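Hypothetical protein EF3068 (Enterococcus faecalis, PDB 2B6C) is of unknown function but, as an AlkD-like protein, probably acts in the repair of alkylated DNA. Local coordinates at residues A21-K24 against H25-F29. Residues are numbered along the deposited sequence; the frame is centred on the assembly and turned at random.
Sequences AYMK and HQFVF
With CG set between its backbone N and carbonyl carbon (chi1 61°) and the chain extended beyond, Gln26 carries its amide back over the turn to the carbonyl of Met23. NE2 of Gln26 donates to O of Met23 at 3.0 Å along a nearly straight bond, 164° at the hydrogen; the acceptor lies in the amide plane, while the donor sits tilted from the carbonyl plane. His25 places CG anti to its carbonyl carbon (chi1 -59°), laying its ring over the last helical turn: CA of Ala21 stands over one face, 3.8 Å from the ring centroid, in a CH-pi contact. ND1 of the same ring is hydrogen-bonded to a glycerol, probably from the crystallisation liquor.

CB of selenomethionine Met23 meets the edge of the Phe27 ring at CD1, 3.9 Å away, and its CG touches CZ of Phe29 at 3.8 Å, the Met23 and Phe29 side chains crossing at about a right angle. Lys24, with positive phi, is the C-prime residue of a Schellman motif that closes the helix: Lys24 N bonds to Ala21 O and His25 N to Ser20 O.

Beyond the turn, Met23 and Phe29 both pack on Tyr73 of helix 69-81, and Met23 also reaches Trp104 of helix 104-120, so the turn after helix 13-22 packs against both helices.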
loop_
_atom_site.group_PDB
_atom_site.type_symbol
_atom_site.label_atom_id
_atom_site.label_comp_id
_atom_site.label_asym_id
_atom_site.label_seq_id
_atom_site.Cartn_x
_atom_site.Cartn_y
_atom_site.Cartn_z
ATOM N N ALA B 21 -27.884 -15.323 12.962
ATOM C CA ALA B 21 -28.185 -15.579 14.378
ATOM C C ALA B 21 -27.149 -14.932 15.295
ATOM O O ALA B 21 -27.470 -14.351 16.341
ATOM C CB ALA B 21 -28.285 -17.126 14.632
ATOM N N TYR B 22 -25.897 -14.995 14.864
ATOM C CA TYR B 22 -24.786 -14.460 15.599
ATOM C C TYR B 22 -24.848 -12.926 15.769
ATOM O O TYR B 22 -24.403 -12.368 16.803
ATOM C CB TYR B 22 -23.529 -14.924 14.880
ATOM C CG TYR B 22 -22.248 -14.463 15.490
ATOM C CD1 TYR B 22 -21.440 -13.541 14.817
ATOM C CD2 TYR B 22 -21.827 -14.956 16.740
ATOM C CE1 TYR B 22 -20.236 -13.121 15.363
ATOM C CE2 TYR B 22 -20.626 -14.539 17.311
ATOM C CZ TYR B 22 -19.835 -13.625 16.601
ATOM O OH TYR B 22 -18.645 -13.183 17.133
HETATM N N MSE B 23 -25.433 -12.248 14.769
HETATM C CA MSE B 23 -25.707 -10.809 14.843
HETATM C C MSE B 23 -27.095 -10.533 15.313
HETATM O O MSE B 23 -27.600 -9.445 15.072
HETATM C CB MSE B 23 -25.502 -10.125 13.486
HETATM C CG MSE B 23 -24.164 -10.379 12.930
HETATM SE SE MSE B 23 -22.681 -9.795 14.152
HETATM C CE MSE B 23 -21.236 -10.353 13.040
ATOM N N LYS B 24 -27.712 -11.503 16.000
ATOM C CA LYS B 24 -29.040 -11.353 16.611
ATOM C C LYS B 24 -30.172 -11.066 15.605
ATOM O O LYS B 24 -31.089 -10.283 15.908
ATOM C CB LYS B 24 -29.061 -10.304 17.755
ATOM C CG LYS B 24 -27.948 -10.419 18.803
ATOM C CD LYS B 24 -28.506 -10.893 20.129
ATOM C CE LYS B 24 -27.490 -10.658 21.220
ATOM N NZ LYS B 24 -28.067 -10.267 22.532
ATOM N N HIS B 25 -30.099 -11.695 14.427
ATOM C CA HIS B 25 -31.212 -11.717 13.454
ATOM C C HIS B 25 -31.675 -10.356 12.999
ATOM O O HIS B 25 -32.860 -10.171 12.723
ATOM C CB HIS B 25 -32.446 -12.455 14.025
ATOM C CG HIS B 25 -32.167 -13.863 14.414
ATOM N ND1 HIS B 25 -31.997 -14.873 13.487
ATOM C CD2 HIS B 25 -32.002 -14.428 15.632
ATOM C CE1 HIS B 25 -31.765 -16.006 14.124
ATOM N NE2 HIS B 25 -31.763 -15.762 15.426
ATOM N N GLN B 26 -30.777 -9.401 12.894
ATOM C CA GLN B 26 -31.208 -8.077 12.467
ATOM C C GLN B 26 -30.660 -7.683 11.092
ATOM O O GLN B 26 -30.959 -6.616 10.621
ATOM C CB GLN B 26 -30.815 -7.043 13.511
ATOM C CG GLN B 26 -29.326 -6.946 13.730
ATOM C CD GLN B 26 -29.023 -6.111 14.949
ATOM O OE1 GLN B 26 -29.504 -4.971 15.088
ATOM N NE2 GLN B 26 -28.228 -6.662 15.838
ATOM N N PHE B 27 -29.858 -8.554 10.484
ATOM C CA PHE B 27 -29.362 -8.357 9.130
ATOM C C PHE B 27 -29.723 -9.560 8.327
ATOM O O PHE B 27 -29.818 -10.671 8.870
ATOM C CB PHE B 27 -27.835 -8.192 9.095
ATOM C CG PHE B 27 -27.339 -7.024 9.897
ATOM C CD1 PHE B 27 -26.713 -7.231 11.124
ATOM C CD2 PHE B 27 -27.495 -5.711 9.416
ATOM C CE1 PHE B 27 -26.255 -6.135 11.904
ATOM C CE2 PHE B 27 -27.067 -4.608 10.186
ATOM C CZ PHE B 27 -26.456 -4.829 11.450
ATOM N N VAL B 28 -29.873 -9.354 7.019
ATOM C CA VAL B 28 -29.963 -10.452 6.062
ATOM C C VAL B 28 -28.513 -10.814 5.640
ATOM O O VAL B 28 -27.708 -9.918 5.321
ATOM C CB VAL B 28 -30.906 -10.083 4.856
ATOM C CG1 VAL B 28 -31.057 -11.250 3.831
ATOM C CG2 VAL B 28 -32.279 -9.690 5.371
ATOM N N PHE B 29 -28.177 -12.108 5.656
ATOM C CA PHE B 29 -26.876 -12.571 5.181
ATOM C C PHE B 29 -26.990 -13.378 3.899
ATOM O O PHE B 29 -28.023 -14.046 3.659
ATOM C CB PHE B 29 -26.166 -13.425 6.252
ATOM C CG PHE B 29 -25.434 -12.602 7.284
ATOM C CD1 PHE B 29 -26.121 -12.052 8.363
ATOM C CD2 PHE B 29 -24.066 -12.349 7.150
ATOM C CE1 PHE B 29 -25.425 -11.238 9.334
ATOM C CE2 PHE B 29 -23.369 -11.566 8.093
ATOM C CZ PHE B 29 -24.053 -11.034 9.193
#